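Local coordinates for beta-N-acetylglucosaminidase Nag2 (Vibrio harveyi, PDB 6EZR), which probably hydrolyses terminal non-reducing N-acetyl-D-hexosamine residues in N-acetyl-beta-D-hexosaminides, as a family 20 glycoside hydrolase, at residues S4-D9 with L24-L29; N35-T40 with I71-N76; F41-Y46 with D95-A100. All blocks are in the same frame, centred on the assembly; numbering follows the deposited sequence. Where two conformers were deposited one is given.

Contact 1: residues S4-D9 with L24-L29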
loop_
_atom_site.group_PDB
_atom_site.type_symbol
_atom_site.label_atom_id
_atom_site.label_comp_id
_atom_site.label_asym_id
_atom_site.label_seq_id
_atom_site.Cartn_x
_atom_site.Cartn_y
_atom_site.Cartn_z
ATOM N N SER A 4 -9.525 -28.245 16.964
ATOM C CA SER A 4 -8.155 -28.857 17.059
ATOM C C SER A 4 -7.836 -29.411 18.458
ATOM O O SER A 4 -8.388 -28.976 19.471
ATOM C CB SER A 4 -7.065 -27.861 16.604
ATOM O OG SER A 4 -5.765 -28.230 17.046
ATOM N N GLU A 5 -6.915 -30.368 18.476
ATOM C CA GLU A 5 -6.438 -31.008 19.701
ATOM C C GLU A 5 -5.427 -30.142 20.471
ATOM O O GLU A 5 -5.087 -30.447 21.621
ATOM C CB GLU A 5 -5.800 -32.353 19.341
ATOM C CG GLU A 5 -6.774 -33.375 18.757
ATOM C CD GLU A 5 -6.076 -34.567 18.119
ATOM O OE1 GLU A 5 -5.349 -34.368 17.121
ATOM O OE2 GLU A 5 -6.261 -35.706 18.606
ATOM N N TYR A 6 -4.946 -29.073 19.834
ATOM C CA TYR A 6 -3.934 -28.192 20.415
ATOM C C TYR A 6 -4.412 -26.745 20.425
ATOM O O TYR A 6 -5.002 -26.275 19.457
ATOM C CB TYR A 6 -2.621 -28.346 19.647
ATOM C CG TYR A 6 -2.270 -29.801 19.430
ATOM C CD1 TYR A 6 -1.786 -30.583 20.480
ATOM C CD2 TYR A 6 -2.470 -30.412 18.190
ATOM C CE1 TYR A 6 -1.488 -31.928 20.292
ATOM C CE2 TYR A 6 -2.170 -31.751 17.991
ATOM C CZ TYR A 6 -1.682 -32.507 19.042
ATOM O OH TYR A 6 -1.387 -33.836 18.840
ATOM N N ARG A 7 -4.117 -26.051 21.523
ATOM C CA ARG A 7 -4.620 -24.700 21.771
ATOM C C ARG A 7 -3.581 -23.860 22.492
ATOM O O ARG A 7 -2.896 -24.357 23.385
ATOM C CB ARG A 7 -5.885 -24.765 22.624
ATOM C CG ARG A 7 -6.529 -23.423 22.932
ATOM C CD ARG A 7 -7.919 -23.584 23.531
ATOM N NE ARG A 7 -8.980 -23.179 22.602
ATOM C CZ ARG A 7 -9.560 -23.952 21.679
ATOM N NH1 ARG A 7 -9.212 -25.229 21.497
ATOM N NH2 ARG A 7 -10.514 -23.431 20.911
ATOM N N VAL A 8 -3.479 -22.587 22.107
ATOM C CA VAL A 8 -2.545 -21.641 22.734
ATOM C C VAL A 8 -3.280 -20.366 23.175
ATOM O O VAL A 8 -3.959 -19.728 22.364
ATOM C CB VAL A 8 -1.312 -21.347 21.828
ATOM C CG1 VAL A 8 -1.671 -20.530 20.589
ATOM C CG2 VAL A 8 -0.213 -20.671 22.632
ATOM N N ASP A 9 -3.150 -20.032 24.465
ATOM C CA ASP A 9 -3.785 -18.851 25.080
ATOM C C ASP A 9 -2.740 -17.838 25.515
ATOM O O ASP A 9 -1.849 -18.151 26.314
ATOM C CB ASP A 9 -4.600 -19.218 26.331
ATOM C CG ASP A 9 -5.774 -20.122 26.034
ATOM O OD1 ASP A 9 -6.035 -20.391 24.846
ATOM O OD2 ASP A 9 -6.433 -20.580 27.000
ATOM N N LEU A 24 1.864 -17.079 28.284
ATOM C CA LEU A 24 1.515 -17.946 27.165
ATOM C C LEU A 24 1.283 -19.331 27.731
ATOM O O LEU A 24 2.218 -19.919 28.279
ATOM C CB LEU A 24 2.664 -17.993 26.147
ATOM C CG LEU A 24 2.538 -18.902 24.915
ATOM C CD1 LEU A 24 3.435 -18.400 23.793
ATOM C CD2 LEU A 24 2.871 -20.365 25.217
ATOM N N THR A 25 0.064 -19.856 27.586
ATOM C CA THR A 25 -0.242 -21.247 27.951
ATOM C C THR A 25 -0.564 -22.081 26.710
ATOM O O THR A 25 -1.479 -21.757 25.978
ATOM C CB THR A 25 -1.427 -21.344 28.935
ATOM O OG1 THR A 25 -1.297 -20.342 29.945
ATOM C CG2 THR A 25 -1.452 -22.709 29.612
ATOM N N PHE A 26 0.204 -23.145 26.489
ATOM C CA PHE A 26 -0.082 -24.137 25.450
ATOM C C PHE A 26 -0.678 -25.406 26.075
ATOM O O PHE A 26 -0.109 -25.969 27.024
ATOM C CB PHE A 26 1.174 -24.487 24.656
ATOM C CG PHE A 26 0.952 -25.564 23.635
ATOM C CD1 PHE A 26 0.417 -25.262 22.396
ATOM C CD2 PHE A 26 1.248 -26.891 23.926
ATOM C CE1 PHE A 26 0.197 -26.258 21.454
ATOM C CE2 PHE A 26 1.027 -27.891 22.989
ATOM C CZ PHE A 26 0.498 -27.573 21.751
ATOM N N HIS A 27 -1.798 -25.856 25.502
ATOM C CA HIS A 27 -2.590 -26.972 26.034
ATOM C C HIS A 27 -2.538 -28.187 25.103
ATOM O O HIS A 27 -3.012 -28.123 23.968
ATOM C CB HIS A 27 -4.070 -26.577 26.203
ATOM C CG HIS A 27 -4.294 -25.243 26.841
ATOM N ND1 HIS A 27 -4.020 -24.989 28.163
ATOM C CD2 HIS A 27 -4.820 -24.099 26.346
ATOM C CE1 HIS A 27 -4.341 -23.744 28.454
ATOM N NE2 HIS A 27 -4.828 -23.180 27.367
ATOM N N ASN A 28 -1.964 -29.284 25.587
ATOM C CA ASN A 28 -2.095 -30.575 24.920
ATOM C C ASN A 28 -3.427 -31.203 25.327
ATOM O O ASN A 28 -3.548 -31.786 26.409
ATOM C CB ASN A 28 -0.935 -31.509 25.281
ATOM C CG ASN A 28 -0.982 -32.833 24.524
ATOM O OD1 ASN A 28 -1.836 -33.048 23.659
ATOM N ND2 ASN A 28 -0.051 -33.724 24.846
ATOM N N LEU A 29 -4.422 -31.065 24.457
ATOM C CA LEU A 29 -5.750 -31.625 24.706
ATOM C C LEU A 29 -5.987 -32.952 23.970
ATOM O O LEU A 29 -7.090 -33.485 24.017
ATOM C CB LEU A 29 -6.836 -30.597 24.353
ATOM C CG LEU A 29 -6.660 -29.198 24.961
ATOM C CD1 LEU A 29 -7.796 -28.281 24.533
ATOM C CD2 LEU A 29 -6.564 -29.260 26.480
HETATM O O HOH W 1 -1.871 -17.894 29.270
#
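The imidazole of His27 receives Asp9 at its edge: NE2 donates to Asp9 OD2 over 3.1 Å, close to the ring plane, while one face of the ring lies against its own strand's Thr25 O. These residues belong to the antiparallel beta hairpin of strands 6-16 and 19-28 in the N-terminal beta domain. On the same face of the sheet, Arg7 lays its CB and CG along the CD2 edge of His27. The donor reaches OD2 from above the carboxylate plane, the two planes standing 72° apart, and the bond is fairly straight at 161°. Both ends are held again from outside, Asp9 OD1 by Thr118 OG1 and His27 ND1 by His78, which should fix the rotation of both groups.

On the opposite face of the sheet, Tyr6, Val8, Phe26 and Asn28 point into the core. Phe26 swings away from its own backbone N (chi1 176°), which carries its ring tip to Tyr6, where CZ packs 3.8 Å from Tyr6 CB; the near edge of the same ring takes Val8 CB beside CD1. The Tyr6 ring runs alongside the Asn28 amide, CE1 being 3.6 Å from Asn28 OD1, an oxygen whose hydrogen bond is to Ser30 OG. Strands 34-35, 99-105 and 110-117 supply further side chains against this buried layer.

The backbones pair antiparallel. His27 N gives a short bond to Arg7 O, whereas the return bond from Arg7 N is weak. Asp9 and Thr25 exchange two nearly straight bonds, and beside them a water bridges the strands, donating to Asp9 O at 3.0 Å and lying 2.6 Å from Thr25 OG1.

Contact 2: residues N35-T40 with I71-N76; sequences NSWGLT and IVLAAN
Trp37 reaches across to Leu73 with one side of its indole. Its CB leads to a CG set between the backbone N and the carbonyl carbon (chi1 71°), a turn that brings the pyrrole side of the ring to 71-76. CD1 comes first, 4.0 Å from Leu73 N, with Ile71 O lying near the ring plane at the edge. Next along the ring, NE1 packs 3.5 Å from Leu73 CB, a van der Waals contact. CE2 meets the same CB slightly farther off, and CZ2 ends the run at 3.9 Å from Leu73 CD2, a methyl that sits over one face of the indole toward its rim.

Beside this packing a single backbone bond joins the segments: Ser36 N donates to Ile71 O over 2.9 Å at 151°. It adjoins the antiparallel, non-hydrogen-bonded pair of Asn35 and Val72, whose side chains run alongside each other, with Asn35 OD1 against Val72 CG2 at 3.4 Å. Ser36 OG rests on the CG1 and CD1 atoms of Ile71.

The small two-stranded sheet of 34-35 and 72-73 thus flanks the larger N-terminal sheet. Trp37 bridges the two, Leu73 and Phe26 of strand 19-28 lying toward the same face of its indole and Tyr79 of strand 78-85 meeting it edge-to-face, while strand 38-42 continues onward beside strands 63-67 and 99-105.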
loop_
_atom_site.group_PDB
_atom_site.type_symbol
_atom_site.label_atom_id
_atom_site.label_comp_id
_atom_site.label_asym_id
_atom_site.label_seq_id
_atom_site.Cartn_x
_atom_site.Cartn_y
_atom_site.Cartn_z
ATOM N N ASN A 35 5.930 -35.616 22.079
ATOM C CA ASN A 35 7.362 -35.882 22.243
ATOM C C ASN A 35 8.170 -35.067 21.243
ATOM O O ASN A 35 7.790 -34.966 20.077
ATOM C CB ASN A 35 7.665 -37.374 22.052
ATOM C CG ASN A 35 6.965 -38.254 23.077
ATOM O OD1 ASN A 35 7.508 -38.532 24.147
ATOM N ND2 ASN A 35 5.757 -38.702 22.750
ATOM N N SER A 36 9.288 -34.510 21.711
ATOM C CA SER A 36 10.202 -33.688 20.897
ATOM C C SER A 36 9.436 -32.628 20.106
ATOM O O SER A 36 9.557 -32.510 18.884
ATOM C CB SER A 36 11.077 -34.569 19.994
ATOM O OG SER A 36 12.147 -35.125 20.742
ATOM N N TRP A 37 8.650 -31.857 20.848
ATOM C CA TRP A 37 7.681 -30.934 20.269
ATOM C C TRP A 37 8.189 -29.498 20.373
ATOM O O TRP A 37 8.986 -29.177 21.257
ATOM C CB TRP A 37 6.306 -31.084 20.942
ATOM C CG TRP A 37 6.266 -30.559 22.329
ATOM C CD1 TRP A 37 6.689 -31.194 23.455
ATOM C CD2 TRP A 37 5.799 -29.276 22.739
ATOM N NE1 TRP A 37 6.514 -30.387 24.549
ATOM C CE2 TRP A 37 5.966 -29.201 24.140
ATOM C CE3 TRP A 37 5.256 -28.175 22.060
ATOM C CZ2 TRP A 37 5.605 -28.070 24.880
ATOM C CZ3 TRP A 37 4.893 -27.051 22.795
ATOM C CH2 TRP A 37 5.073 -27.008 24.194
ATOM N N GLY A 38 7.713 -28.645 19.469
ATOM C CA GLY A 38 8.046 -27.221 19.480
ATOM C C GLY A 38 6.901 -26.366 18.979
ATOM O O GLY A 38 6.160 -26.776 18.100
ATOM N N LEU A 39 6.778 -25.168 19.537
ATOM C CA LEU A 39 5.698 -24.259 19.204
ATOM C C LEU A 39 6.196 -23.194 18.244
ATOM O O LEU A 39 7.191 -22.531 18.517
ATOM C CB LEU A 39 5.149 -23.603 20.470
ATOM C CG LEU A 39 3.863 -22.779 20.324
ATOM C CD1 LEU A 39 2.708 -23.557 19.694
ATOM C CD2 LEU A 39 3.458 -22.255 21.694
ATOM N N THR A 40 5.499 -23.051 17.124
ATOM C CA THR A 40 5.787 -22.033 16.129
ATOM C C THR A 40 4.542 -21.161 15.976
ATOM O O THR A 40 3.426 -21.673 15.930
ATOM C CB THR A 40 6.181 -22.672 14.781
ATOM O OG1 THR A 40 7.528 -23.149 14.855
ATOM C CG2 THR A 40 6.087 -21.686 13.643
ATOM N N ILE A 71 11.224 -32.410 27.289
ATOM C CA ILE A 71 11.153 -33.170 26.030
ATOM C C ILE A 71 9.765 -33.789 25.756
ATOM O O ILE A 71 9.448 -34.102 24.606
ATOM C CB ILE A 71 12.296 -34.228 25.951
ATOM C CG1 ILE A 71 12.451 -34.772 24.524
ATOM C CG2 ILE A 71 12.102 -35.371 26.947
ATOM C CD1 ILE A 71 13.814 -35.372 24.248
ATOM N N VAL A 72 8.952 -33.950 26.808
ATOM C CA VAL A 72 7.579 -34.494 26.702
ATOM C C VAL A 72 6.557 -33.543 27.331
ATOM O O VAL A 72 6.787 -33.021 28.420
ATOM C CB VAL A 72 7.429 -35.865 27.414
ATOM C CG1 VAL A 72 6.048 -36.475 27.165
ATOM C CG2 VAL A 72 8.500 -36.843 26.957
ATOM N N LEU A 73 5.433 -33.337 26.646
ATOM C CA LEU A 73 4.251 -32.712 27.247
ATOM C C LEU A 73 3.133 -33.746 27.263
ATOM O O LEU A 73 2.597 -34.117 26.212
ATOM C CB LEU A 73 3.813 -31.445 26.494
ATOM C CG LEU A 73 2.588 -30.692 27.061
ATOM C CD1 LEU A 73 2.797 -30.194 28.484
ATOM C CD2 LEU A 73 2.213 -29.527 26.160
ATOM N N ALA A 74 2.781 -34.204 28.461
ATOM C CA ALA A 74 1.794 -35.266 28.624
ATOM C C ALA A 74 0.402 -34.859 28.149
ATOM O O ALA A 74 0.098 -33.677 27.992
ATOM C CB ALA A 74 1.743 -35.719 30.073
ATOM N N ALA A 75 -0.427 -35.867 27.899
ATOM C CA ALA A 75 -1.823 -35.665 27.528
ATOM C C ALA A 75 -2.534 -34.917 28.649
ATOM O O ALA A 75 -2.292 -35.189 29.825
ATOM C CB ALA A 75 -2.497 -37.004 27.271
ATOM N N ASN A 76 -3.366 -33.947 28.267
ATOM C CA ASN A 76 -4.106 -33.068 29.198
ATOM C C ASN A 76 -3.267 -32.055 29.993
ATOM O O ASN A 76 -3.812 -31.321 30.816
ATOM C CB ASN A 76 -4.982 -33.887 30.162
ATOM C CG ASN A 76 -5.911 -34.843 29.443
ATOM O OD1 ASN A 76 -6.319 -34.594 28.311
ATOM N ND2 ASN A 76 -6.264 -35.938 30.105
#

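Contact 3: residues F41-Y46 with D95-A100; sequences FAFDRY and DGFNEA
Phe97 meets two phenylalanines of the facing segment, Phe41 on one ring face and Phe43 at its edge, forming an aromatic cluster where strand 38-42 ends and strand 99-105 begins, in the antiparallel part of the N-terminal beta sheet. With Phe41 it makes an offset stack: the centroids are 4.1 Å apart, the planes are inclined by 24°, and Phe41 CD1 lies over the centre of the Phe97 ring. With Phe43 the geometry is offset edge-to-face. Here the CD1-CE1 edge of Phe97 turns toward one face of Phe43, the planes being 82° apart and the two CD1 atoms 3.5 Å from each other. The other face of Phe43 carries Arg45 N near its rim, and its own edge points CE1 at Asp95 O.

With chi1 at 57°, Phe41 CG is tucked between its two backbone neighbours, and from there the ring lies against the face of Phe97. Two backbone bonds join the segments next to the rings. Ala42 N donates to Glu99 O at 3.1 Å, and Asn98 N returns a bond to Ala42 O at 3.2 Å; both donors are tilted out of the carbonyl plane. Phe41 and Ala100 form an antiparallel non-hydrogen-bonded pair, their CB atoms 4.0 Å apart.

Farther out, Phe83 and Val117 pack on Phe97, whereas Cys64 touches both Phe41 and Phe43. At the far end of the contact Arg45 approaches the catalytic domain, its side chain about 6 Å from that of Trp546, a residue that binds N-acetyl-D-glucosamine. Asp95 uses OD2 to accept from Tyr92 N, which should limit the rotation of the carboxylate, and turns its other oxygen to the arginine in a long salt bridge, Arg45 NH2 to Asp95 OD1 at 3.5 Å.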
loop_
_atom_site.group_PDB
_atom_site.type_symbol
_atom_site.label_atom_id
_atom_site.label_comp_id
_atom_site.label_asym_id
_atom_site.label_seq_id
_atom_site.Cartn_x
_atom_site.Cartn_y
_atom_site.Cartn_z
ATOM N N PHE A 41 4.746 -19.847 15.894
ATOM C CA PHE A 41 3.645 -18.893 15.763
ATOM C C PHE A 41 4.105 -17.598 15.101
ATOM O O PHE A 41 5.306 -17.322 15.002
ATOM C CB PHE A 41 3.010 -18.587 17.131
ATOM C CG PHE A 41 3.986 -18.060 18.159
ATOM C CD1 PHE A 41 4.218 -16.691 18.290
ATOM C CD2 PHE A 41 4.667 -18.930 19.000
ATOM C CE1 PHE A 41 5.109 -16.202 19.238
ATOM C CE2 PHE A 41 5.559 -18.452 19.950
ATOM C CZ PHE A 41 5.784 -17.085 20.068
ATOM N N ALA A 42 3.126 -16.812 14.665
ATOM C CA ALA A 42 3.360 -15.525 14.017
ATOM C C ALA A 42 2.963 -14.405 14.978
ATOM O O ALA A 42 1.864 -14.426 15.531
ATOM C CB ALA A 42 2.566 -15.427 12.726
ATOM N N PHE A 43 3.861 -13.439 15.166
ATOM C CA PHE A 43 3.679 -12.346 16.120
ATOM C C PHE A 43 4.459 -11.142 15.626
ATOM O O PHE A 43 5.672 -11.225 15.454
ATOM C CB PHE A 43 4.173 -12.786 17.504
ATOM C CG PHE A 43 3.902 -11.797 18.609
ATOM C CD1 PHE A 43 2.607 -11.340 18.869
ATOM C CD2 PHE A 43 4.939 -11.359 19.429
ATOM C CE1 PHE A 43 2.365 -10.444 19.904
ATOM C CE2 PHE A 43 4.699 -10.469 20.465
ATOM C CZ PHE A 43 3.412 -10.004 20.698
ATOM N N ASP A 44 3.762 -10.024 15.418
ATOM C CA ASP A 44 4.323 -8.850 14.719
ATOM C C ASP A 44 5.094 -7.871 15.624
ATOM O O ASP A 44 5.445 -6.777 15.181
ATOM C CB ASP A 44 3.209 -8.094 13.945
ATOM C CG ASP A 44 3.701 -7.503 12.599
ATOM O OD1 ASP A 44 4.616 -8.097 11.979
ATOM O OD2 ASP A 44 3.168 -6.450 12.157
ATOM N N ARG A 45 5.376 -8.276 16.866
ATOM C CA ARG A 45 6.190 -7.498 17.797
ATOM C C ARG A 45 7.465 -8.254 18.169
ATOM O O ARG A 45 7.489 -9.493 18.230
ATOM C CB ARG A 45 5.408 -7.169 19.066
ATOM C CG ARG A 45 4.082 -6.453 18.852
ATOM C CD ARG A 45 4.254 -5.064 18.243
ATOM N NE ARG A 45 2.969 -4.360 18.204
ATOM C CZ ARG A 45 2.481 -3.567 19.159
ATOM N NH1 ARG A 45 3.163 -3.307 20.276
ATOM N NH2 ARG A 45 1.282 -3.021 18.987
ATOM N N TYR A 46 8.522 -7.486 18.414
ATOM C CA TYR A 46 9.809 -8.021 18.803
ATOM C C TYR A 46 9.739 -8.452 20.261
ATOM O O TYR A 46 9.503 -7.637 21.159
ATOM C CB TYR A 46 10.890 -6.960 18.597
ATOM C CG TYR A 46 12.289 -7.362 19.030
ATOM C CD1 TYR A 46 12.932 -8.451 18.456
ATOM C CD2 TYR A 46 12.983 -6.629 20.003
ATOM C CE1 TYR A 46 14.217 -8.816 18.846
ATOM C CE2 TYR A 46 14.269 -6.985 20.392
ATOM C CZ TYR A 46 14.878 -8.082 19.812
ATOM O OH TYR A 46 16.146 -8.453 20.191
ATOM N N ASP A 95 -3.246 -7.504 17.505
ATOM C CA ASP A 95 -1.940 -7.432 18.179
ATOM C C ASP A 95 -1.488 -8.790 18.754
ATOM O O ASP A 95 -0.302 -8.991 18.998
ATOM C CB ASP A 95 -1.952 -6.383 19.302
ATOM C CG ASP A 95 -2.252 -4.967 18.802
ATOM O OD1 ASP A 95 -1.613 -4.528 17.817
ATOM O OD2 ASP A 95 -3.118 -4.293 19.414
ATOM N N GLY A 96 -2.437 -9.702 18.971
ATOM C CA GLY A 96 -2.146 -11.084 19.350
ATOM C C GLY A 96 -1.544 -11.918 18.240
ATOM O O GLY A 96 -1.288 -11.425 17.138
ATOM N N PHE A 97 -1.328 -13.196 18.542
ATOM C CA PHE A 97 -0.779 -14.150 17.582
ATOM C C PHE A 97 -1.780 -14.334 16.459
ATOM O O PHE A 97 -2.966 -14.513 16.726
ATOM C CB PHE A 97 -0.519 -15.529 18.219
ATOM C CG PHE A 97 0.497 -15.551 19.333
ATOM C CD1 PHE A 97 1.433 -14.527 19.519
ATOM C CD2 PHE A 97 0.551 -16.660 20.185
ATOM C CE1 PHE A 97 2.374 -14.596 20.547
ATOM C CE2 PHE A 97 1.496 -16.734 21.211
ATOM C CZ PHE A 97 2.407 -15.697 21.391
ATOM N N ASN A 98 -1.315 -14.266 15.214
ATOM C CA ASN A 98 -2.189 -14.508 14.061
ATOM C C ASN A 98 -2.447 -16.002 13.831
ATOM O O ASN A 98 -3.557 -16.401 13.460
ATOM C CB ASN A 98 -1.630 -13.876 12.781
ATOM C CG ASN A 98 -2.489 -14.185 11.556
ATOM O OD1 ASN A 98 -2.045 -14.849 10.621
ATOM N ND2 ASN A 98 -3.737 -13.728 11.576
ATOM N N GLU A 99 -1.418 -16.815 14.052
ATOM C CA GLU A 99 -1.471 -18.235 13.737
ATOM C C GLU A 99 -0.465 -18.993 14.593
ATOM O O GLU A 99 0.506 -18.408 15.072
ATOM C CB GLU A 99 -1.149 -18.431 12.252
ATOM C CG GLU A 99 -2.002 -19.465 11.535
ATOM C CD GLU A 99 -1.866 -19.388 10.021
ATOM O OE1 GLU A 99 -1.629 -18.285 9.481
ATOM O OE2 GLU A 99 -1.994 -20.444 9.363
ATOM N N ALA A 100 -0.709 -20.292 14.766
ATOM C CA ALA A 100 0.190 -21.172 15.504
ATOM C C ALA A 100 0.125 -22.617 15.010
ATOM O O ALA A 100 -0.884 -23.055 14.442
ATOM C CB ALA A 100 -0.107 -21.108 16.992
#

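From the N terminus, contact 1 closes first, pairing the outer ends of the hairpin formed by strands 6-16 and 19-28. The chain then enters 35-40 and runs straight on into 41-46, so contacts 2 and 3 share strand 38-42. Contact 2 closes at 71-76 and contact 3 only at 95-100; as their segments alternate, the two cross, while contact 1 precedes both. All three reach the same eight-stranded sheet. Contact 1 touches contact 2 through Asn28 ND2, probably hydrogen-bonded to Leu73 O, and contact 3 through Leu24 against Phe97. Contact 3 lies nearest the chain's centre, on the side toward the catalytic domain.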